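Long-range contacts in alanine dehydrogenase/pyridine nucleotide transhydrogenase (Mycobacterium smegmatis str. MC2 155, PDB 3P2Y), which probably transfers hydride between NADH and NADP as the alpha 1 subunit of a transhydrogenase, a reaction coupled to proton pumping across the membrane: residues P84-K90 and K103-I109; L350-L354 and D366-S372. All coordinates share one frame; numbering follows the deposited sequence. Where two conformers were deposited one is given.

Overall arrangement
The two contacts come one after the other along the chain, and their centres lie about 15 Å apart. Contact 1 joins the neighbouring strands 87-89 and 107-110 of the six-stranded parallel sheet. Contact 2 packs the end of helix 336-354 against the short C-terminal helix 367-372. Helix 336-354 lies on the sheet face that carries V87, V107 and I109, so the two contacts touch: CD1 of I109 is 3.9 Å from CD1 of L354. Contact 1 comes from the N-terminal part of the chain and contact 2 from its C-terminal end. The last part of the chain thus returns to cover the sheet built by the first part.

Contact 1: residues P84-K90 and K103-I109; sequences PADVVVK and KPGSVLI
Strands 87-89 and 107-109 run parallel at 15°, their axes 4.7 Å apart, with V87 beside V107, V88 beside L108 and V89 beside I109. The bonds alternate as in a regular parallel ladder. V107 N donates to D86 O, V88 N to V107 O, I109 N to V88 O and K90 N to I109 O, all within 2.9 to 3.0 Å. V87, V107, V89 and I109 put their side chains on one face. There CG1 of V87 meets CD1 of I109 at 4.1 Å, the two side chains crossing at a slant. V89 and I109 lie side by side and point the same way. V88 and L108 share the other face. The CG of L108 stands anti to its backbone N (chi1 174°), and its CD1 comes to 3.8 Å from CG1 of V88.

Ahead of the strands the contact turns polar. K103 sends an extended side chain to D86, and its NZ forms a salt bridge of 2.8 Å with OD1. NZ comes from above the carboxylate plane, 54° out of it. It also makes a weak bond to P84 O. The other carboxylate oxygen of D86 accepts from L24 N. K103 to S106 form a type II turn. S106 OG folds back onto K103 O at 2.7 Å, in the carbonyl plane, and S106 N donates to the same oxygen. One water joins A85 O to K103 N, and a second joins D86 O to G105 O.

The pair closes the beta-alpha-beta unit of strand 87-89, helix 96-99 and strand 107-110. D86 also belongs to a calcium site seen for this protein. The paired K103 probably steadies its carboxylate and offsets part of its negative charge.

Contact 2: residues L350-L354 and D366-S372; sequences LLDLL and DEIVAAS. With CA (calcium ion), chain D.
The CB of L353 is directed toward helix 367-372, and its CD1 makes the most contacts. This methyl lies 3.8 Å from CG2 of I368 and 4.1 Å from CG2 of V369. The side chains of L353 and I368 cross at about a right angle. L353 also crosses D366 in this way, with CD1 beside the carboxylate oxygen OD2. L350 and I368 instead slide past each other in opposite directions, and CD1 of L350 meets CG2 of I368 at 3.9 Å. L354 and V369 pass in the same manner. CG2 of I368, anti to the backbone N, touches the CD1 methyls of both L350 and L353. No hydrogen bond crosses the interface.

Two polar side chains hold their own helix. D366 is the N-cap: its OD1 accepts from I368 N at 2.9 Å, met nearly along the C-O axis. S372 OG donates to I368 O, which S372 N reaches from the opposite face of the carbonyl plane. D366 has a second partner, R142, in a salt bridge through OD2.

The helix segments are inclined at 108°, with axes 10.6 Å apart. F132 touches L350, L354, V369 and S372, so both helices pack against strand 130-133. L350 and L354 also touch I109 of strand 107-110. D352 O binds a calcium ion at 2.3 Å, with L355 O and two waters. This is a calcium site of backbone carbonyls and water at the C-terminal end of helix 336-354, the helix that covers one face of the parallel sheet.

Contact 1: residues P84-K90 and K103-I109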
ATOM      1  N   PRO A  84      -1.672  38.053   6.740  1.00 14.83           N
ATOM      2  CA  PRO A  84      -0.981  39.288   7.155  1.00 16.27           C
ATOM      3  C   PRO A  84      -0.061  39.156   8.377  1.00 16.52           C
ATOM      4  O   PRO A  84       0.373  40.180   8.959  1.00 16.96           O
ATOM      5  CB  PRO A  84      -2.127  40.265   7.411  1.00 17.48           C
ATOM      6  CG  PRO A  84      -3.312  39.431   7.773  1.00 18.13           C
ATOM      7  CD  PRO A  84      -3.108  38.064   7.093  1.00 14.51           C
ATOM      8  N   ALA A  85       0.266  37.919   8.749  1.00 14.77           N
ATOM      9  CA  ALA A  85       1.118  37.655   9.921  1.00 14.38           C
ATOM     10  C   ALA A  85       2.526  38.212   9.734  1.00 14.08           C
ATOM     11  O   ALA A  85       2.986  38.449   8.600  1.00 14.81           O
ATOM     12  CB  ALA A  85       1.196  36.113  10.194  1.00 13.33           C
ATOM     13  N   ASP A  86       3.237  38.363  10.850  1.00 12.85           N
ATOM     14  CA  ASP A  86       4.649  38.750  10.810  1.00 13.66           C
ATOM     15  C   ASP A  86       5.526  37.682  10.171  1.00 13.24           C
ATOM     16  O   ASP A  86       6.532  37.994   9.524  1.00 13.41           O
ATOM     17  CB  ASP A  86       5.146  38.988  12.227  1.00 13.36           C
ATOM     18  CG  ASP A  86       4.368  40.065  12.926  1.00 16.83           C
ATOM     19  OD1 ASP A  86       4.315  41.180  12.379  1.00 18.58           O
ATOM     20  OD2 ASP A  86       3.797  39.783  13.996  1.00 17.28           O
ATOM     21  N   VAL A  87       5.168  36.418  10.387  1.00 12.02           N
ATOM     22  CA  VAL A  87       5.882  35.314   9.751  1.00 11.36           C
ATOM     23  C   VAL A  87       4.826  34.371   9.227  1.00 10.96           C
ATOM     24  O   VAL A  87       3.987  33.911  10.003  1.00 11.39           O
ATOM     25  CB  VAL A  87       6.750  34.506  10.751  1.00 11.79           C
ATOM     26  CG1 VAL A  87       7.490  33.357  10.032  1.00 11.88           C
ATOM     27  CG2 VAL A  87       7.780  35.414  11.500  1.00 13.43           C
ATOM     28  N   VAL A  88       4.835  34.113   7.925  1.00  9.82           N
ATOM     29  CA  VAL A  88       3.887  33.136   7.345  1.00 10.03           C
ATOM     30  C   VAL A  88       4.705  31.904   7.027  1.00  9.07           C
ATOM     31  O   VAL A  88       5.760  32.001   6.379  1.00  9.70           O
ATOM     32  CB  VAL A  88       3.234  33.687   6.059  1.00  9.95           C
ATOM     33  CG1 VAL A  88       2.374  32.608   5.342  1.00  9.04           C
ATOM     34  CG2 VAL A  88       2.383  34.943   6.400  1.00 10.84           C
ATOM     35  N   VAL A  89       4.243  30.739   7.501  1.00  9.26           N
ATOM     36  CA  VAL A  89       4.941  29.485   7.239  1.00  9.55           C
ATOM     37  C   VAL A  89       4.010  28.602   6.435  1.00  8.94           C
ATOM     38  O   VAL A  89       2.854  28.444   6.801  1.00  8.83           O
ATOM     39  CB  VAL A  89       5.410  28.751   8.539  1.00  9.67           C
ATOM     40  CG1 VAL A  89       6.431  29.623   9.302  1.00 10.20           C
ATOM     41  CG2 VAL A  89       4.242  28.364   9.458  1.00 11.14           C
ATOM     42  N   LYS A  90       4.487  28.091   5.311  1.00  8.37           N
ATOM     43  CA  LYS A  90       3.592  27.264   4.474  1.00  8.73           C
ATOM     44  C   LYS A  90       4.410  26.160   3.846  1.00  8.87           C
ATOM     45  O   LYS A  90       5.618  26.119   4.039  1.00  9.37           O
ATOM     46  CB  LYS A  90       2.880  28.137   3.411  1.00 10.30           C
ATOM     47  CG  LYS A  90       3.733  28.527   2.178  1.00  9.35           C
ATOM     48  CD  LYS A  90       2.938  29.508   1.228  1.00 10.86           C
ATOM     49  CE  LYS A  90       1.549  28.943   0.798  1.00 11.25           C
ATOM     50  NZ  LYS A  90       1.568  27.484   0.303  1.00 10.38           N
ATOM     51  N   LYS A 103       2.072  40.989   4.016  1.00 16.77           N
ATOM     52  CA  LYS A 103       2.249  42.412   4.328  1.00 18.00           C
ATOM     53  C   LYS A 103       3.706  42.822   4.152  1.00 17.42           C
ATOM     54  O   LYS A 103       4.621  42.025   4.384  1.00 16.89           O
ATOM     55  CB  LYS A 103       1.706  42.792   5.720  1.00 19.20           C
ATOM     56  CG  LYS A 103       2.638  42.473   6.841  1.00 22.13           C
ATOM     57  CD  LYS A 103       2.128  42.885   8.220  1.00 24.70           C
ATOM     58  CE  LYS A 103       2.974  42.139   9.245  1.00 25.26           C
ATOM     59  NZ  LYS A 103       2.324  42.049  10.569  1.00 27.32           N
ATOM     60  N   PRO A 104       3.935  44.073   3.733  1.00 17.65           N
ATOM     61  CA  PRO A 104       5.317  44.485   3.659  1.00 17.70           C
ATOM     62  C   PRO A 104       6.012  44.367   5.020  1.00 17.50           C
ATOM     63  O   PRO A 104       5.409  44.641   6.062  1.00 17.10           O
ATOM     64  CB  PRO A 104       5.248  45.943   3.191  1.00 18.28           C
ATOM     65  CG  PRO A 104       3.831  46.303   3.139  1.00 19.02           C
ATOM     66  CD  PRO A 104       2.984  45.097   3.257  1.00 17.39           C
ATOM     67  N   GLY A 105       7.269  43.943   5.000  1.00 17.28           N
ATOM     68  CA  GLY A 105       8.026  43.779   6.233  1.00 17.90           C
ATOM     69  C   GLY A 105       7.894  42.423   6.902  1.00 17.57           C
ATOM     70  O   GLY A 105       8.553  42.167   7.921  1.00 18.43           O
ATOM     71  N   SER A 106       7.059  41.551   6.328  1.00 15.84           N
ATOM     72  CA  SER A 106       6.888  40.194   6.855  1.00 14.78           C
ATOM     73  C   SER A 106       7.998  39.247   6.406  1.00 13.75           C
ATOM     74  O   SER A 106       8.823  39.598   5.577  1.00 13.20           O
ATOM     75  CB  SER A 106       5.535  39.619   6.422  1.00 15.45           C
ATOM     76  OG  SER A 106       5.438  39.527   4.997  1.00 17.16           O
ATOM     77  N   VAL A 107       7.980  38.036   6.971  1.00 12.77           N
ATOM     78  CA  VAL A 107       8.870  36.945   6.580  1.00 12.51           C
ATOM     79  C   VAL A 107       7.986  35.811   6.066  1.00 11.95           C
ATOM     80  O   VAL A 107       6.905  35.581   6.599  1.00 11.25           O
ATOM     81  CB  VAL A 107       9.717  36.481   7.795  1.00 12.31           C
ATOM     82  CG1 VAL A 107      10.393  35.091   7.577  1.00 12.94           C
ATOM     83  CG2 VAL A 107      10.807  37.528   8.140  1.00 13.54           C
ATOM     84  N   LEU A 108       8.451  35.126   5.022  1.00 11.78           N
ATOM     85  CA  LEU A 108       7.776  33.931   4.516  1.00 10.48           C
ATOM     86  C   LEU A 108       8.780  32.796   4.548  1.00  9.59           C
ATOM     87  O   LEU A 108       9.943  32.980   4.144  1.00  9.92           O
ATOM     88  CB  LEU A 108       7.319  34.148   3.068  1.00 10.55           C
ATOM     89  CG  LEU A 108       6.721  32.917   2.357  1.00 11.20           C
ATOM     90  CD1 LEU A 108       5.357  32.501   2.941  1.00 12.52           C
ATOM     91  CD2 LEU A 108       6.588  33.214   0.832  1.00 10.51           C
ATOM     92  N   ILE A 109       8.343  31.637   5.037  1.00  8.36           N
ATOM     93  CA  ILE A 109       9.197  30.439   5.071  1.00  8.74           C
ATOM     94  C   ILE A 109       8.405  29.346   4.405  1.00  8.68           C
ATOM     95  O   ILE A 109       7.246  29.137   4.765  1.00  9.31           O
ATOM     96  CB  ILE A 109       9.508  29.980   6.517  1.00  8.21           C
ATOM     97  CG1 ILE A 109      10.369  31.040   7.240  1.00  9.25           C
ATOM     98  CG2 ILE A 109      10.239  28.594   6.506  1.00  8.94           C
ATOM     99  CD1 ILE A 109      10.522  30.819   8.776  1.00 10.83           C
TER
HETATM  100  O   HOH W   1       2.446  38.800   5.859  1.00 17.35           O
HETATM  101  O   HOH W   2       8.192  40.024  10.322  1.00 24.12           O

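Contact 2: residues L350-L354 and D366-S372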
ATOM      1  N   LEU A 350      14.334  26.527  11.805  1.00 11.90           N
ATOM      2  CA  LEU A 350      14.835  27.712  11.102  1.00 12.91           C
ATOM      3  C   LEU A 350      14.268  28.964  11.756  1.00 13.37           C
ATOM      4  O   LEU A 350      14.986  29.944  11.975  1.00 14.98           O
ATOM      5  CB  LEU A 350      14.441  27.704   9.623  1.00 13.35           C
ATOM      6  CG  LEU A 350      14.769  28.996   8.845  1.00 14.06           C
ATOM      7  CD1 LEU A 350      16.296  29.195   8.816  1.00 16.56           C
ATOM      8  CD2 LEU A 350      14.199  28.971   7.422  1.00 13.96           C
ATOM      9  N   LEU A 351      12.977  28.938  12.055  1.00 13.34           N
ATOM     10  CA  LEU A 351      12.324  30.101  12.640  1.00 13.89           C
ATOM     11  C   LEU A 351      13.026  30.506  13.949  1.00 14.98           C
ATOM     12  O   LEU A 351      13.209  31.716  14.221  1.00 15.56           O
ATOM     13  CB  LEU A 351      10.842  29.792  12.891  1.00 12.77           C
ATOM     14  CG  LEU A 351      10.044  30.864  13.655  1.00 15.26           C
ATOM     15  CD1 LEU A 351      10.047  32.200  12.879  1.00 16.58           C
ATOM     16  CD2 LEU A 351       8.599  30.358  13.934  1.00 17.91           C
ATOM     17  N   ASP A 352      13.450  29.517  14.735  1.00 15.85           N
ATOM     18  CA  ASP A 352      14.122  29.791  16.013  1.00 18.85           C
ATOM     19  C   ASP A 352      15.412  30.585  15.809  1.00 19.79           C
ATOM     20  O   ASP A 352      15.812  31.349  16.709  1.00 19.34           O
ATOM     21  CB  ASP A 352      14.431  28.502  16.807  1.00 19.72           C
ATOM     22  CG  ASP A 352      13.184  27.869  17.444  1.00 24.07           C
ATOM     23  OD1 ASP A 352      12.109  28.509  17.515  1.00 29.06           O
ATOM     24  OD2 ASP A 352      13.289  26.706  17.873  1.00 26.92           O
ATOM     25  N   LEU A 353      16.072  30.409  14.657  1.00 19.96           N
ATOM     26  CA  LEU A 353      17.239  31.237  14.323  1.00 21.81           C
ATOM     27  C   LEU A 353      16.844  32.675  14.128  1.00 22.60           C
ATOM     28  O   LEU A 353      17.601  33.592  14.503  1.00 23.87           O
ATOM     29  CB  LEU A 353      17.934  30.781  13.035  1.00 22.00           C
ATOM     30  CG  LEU A 353      18.657  29.446  13.000  1.00 23.83           C
ATOM     31  CD1 LEU A 353      19.474  29.363  11.711  1.00 23.52           C
ATOM     32  CD2 LEU A 353      19.573  29.270  14.220  1.00 26.89           C
ATOM     33  N   LEU A 354      15.677  32.878  13.517  1.00 21.76           N
ATOM     34  CA  LEU A 354      15.223  34.206  13.127  1.00 22.31           C
ATOM     35  C   LEU A 354      14.613  34.986  14.274  1.00 23.79           C
ATOM     36  O   LEU A 354      14.506  36.214  14.192  1.00 25.13           O
ATOM     37  CB  LEU A 354      14.206  34.120  12.005  1.00 21.45           C
ATOM     38  CG  LEU A 354      14.579  33.237  10.815  1.00 19.47           C
ATOM     39  CD1 LEU A 354      13.422  33.242   9.869  1.00 19.05           C
ATOM     40  CD2 LEU A 354      15.865  33.699  10.099  1.00 19.67           C
ATOM     41  N   ASP A 366      24.771  34.798   9.784  1.00 24.50           N
ATOM     42  CA  ASP A 366      24.576  33.368   9.980  1.00 23.42           C
ATOM     43  C   ASP A 366      24.380  32.740   8.596  1.00 22.07           C
ATOM     44  O   ASP A 366      23.437  33.088   7.880  1.00 21.51           O
ATOM     45  CB  ASP A 366      23.367  33.143  10.882  1.00 23.10           C
ATOM     46  CG  ASP A 366      23.092  31.653  11.148  1.00 24.19           C
ATOM     47  OD1 ASP A 366      23.282  30.829  10.221  1.00 21.99           O
ATOM     48  OD2 ASP A 366      22.663  31.338  12.286  1.00 22.38           O
ATOM     49  N   GLU A 367      25.283  31.814   8.262  1.00 21.58           N
ATOM     50  CA  GLU A 367      25.345  31.136   6.970  0.50 20.80           C
ATOM     51  C   GLU A 367      24.009  30.502   6.524  1.00 19.96           C
ATOM     52  O   GLU A 367      23.681  30.455   5.344  1.00 18.74           O
ATOM     53  CB  GLU A 367      26.438  30.066   7.050  0.50 21.94           C
ATOM     54  CG  GLU A 367      26.325  29.131   8.284  0.50 22.67           C
ATOM     55  CD  GLU A 367      27.159  29.542   9.507  0.50 22.56           C
ATOM     56  OE1 GLU A 367      27.421  28.630  10.325  0.50 24.06           O
ATOM     57  OE2 GLU A 367      27.535  30.738   9.664  0.50 17.60           O
ATOM     58  N   ILE A 368      23.250  29.995   7.485  1.00 18.25           N
ATOM     59  CA  ILE A 368      21.981  29.317   7.185  1.00 16.39           C
ATOM     60  C   ILE A 368      20.955  30.344   6.718  1.00 16.04           C
ATOM     61  O   ILE A 368      20.225  30.120   5.744  1.00 15.77           O
ATOM     62  CB  ILE A 368      21.428  28.532   8.426  1.00 15.87           C
ATOM     63  CG1 ILE A 368      22.355  27.360   8.776  1.00 16.49           C
ATOM     64  CG2 ILE A 368      19.978  28.050   8.168  1.00 14.25           C
ATOM     65  CD1 ILE A 368      22.017  26.633  10.075  1.00 17.65           C
ATOM     66  N   VAL A 369      20.910  31.459   7.443  1.00 16.37           N
ATOM     67  CA  VAL A 369      20.010  32.559   7.159  1.00 16.22           C
ATOM     68  C   VAL A 369      20.353  33.199   5.803  1.00 16.57           C
ATOM     69  O   VAL A 369      19.477  33.411   4.960  1.00 15.90           O
ATOM     70  CB  VAL A 369      20.064  33.604   8.330  1.00 16.64           C
ATOM     71  CG1 VAL A 369      19.209  34.857   8.002  1.00 18.28           C
ATOM     72  CG2 VAL A 369      19.637  32.938   9.671  1.00 16.31           C
ATOM     73  N   ALA A 370      21.637  33.496   5.585  1.00 17.57           N
ATOM     74  CA  ALA A 370      22.071  34.091   4.328  1.00 18.27           C
ATOM     75  C   ALA A 370      21.849  33.161   3.116  1.00 18.40           C
ATOM     76  O   ALA A 370      21.382  33.624   2.066  1.00 17.83           O
ATOM     77  CB  ALA A 370      23.543  34.515   4.424  1.00 19.79           C
ATOM     78  N   ALA A 371      22.168  31.876   3.272  1.00 17.55           N
ATOM     79  CA  ALA A 371      22.058  30.913   2.161  1.00 17.57           C
ATOM     80  C   ALA A 371      20.609  30.619   1.777  1.00 17.47           C
ATOM     81  O   ALA A 371      20.306  30.418   0.596  1.00 17.10           O
ATOM     82  CB  ALA A 371      22.788  29.607   2.482  1.00 18.15           C
ATOM     83  N   SER A 372      19.718  30.573   2.770  1.00 16.59           N
ATOM     84  CA  SER A 372      18.315  30.226   2.477  1.00 15.34           C
ATOM     85  C   SER A 372      17.436  31.415   2.055  1.00 15.18           C
ATOM     86  O   SER A 372      16.352  31.207   1.513  1.00 13.87           O
ATOM     87  CB  SER A 372      17.662  29.474   3.642  1.00 15.57           C
ATOM     88  OG  SER A 372      17.577  30.283   4.810  1.00 14.94           O
TER
HETATM   89 CA    CA D 363      16.491  32.493  18.611  0.50 25.79          CA
HETATM   90  O   HOH W   3      18.415  33.183  17.377  1.00 44.22           O
HETATM   91  O   HOH W   4      14.455  31.909  19.442  1.00 40.60           O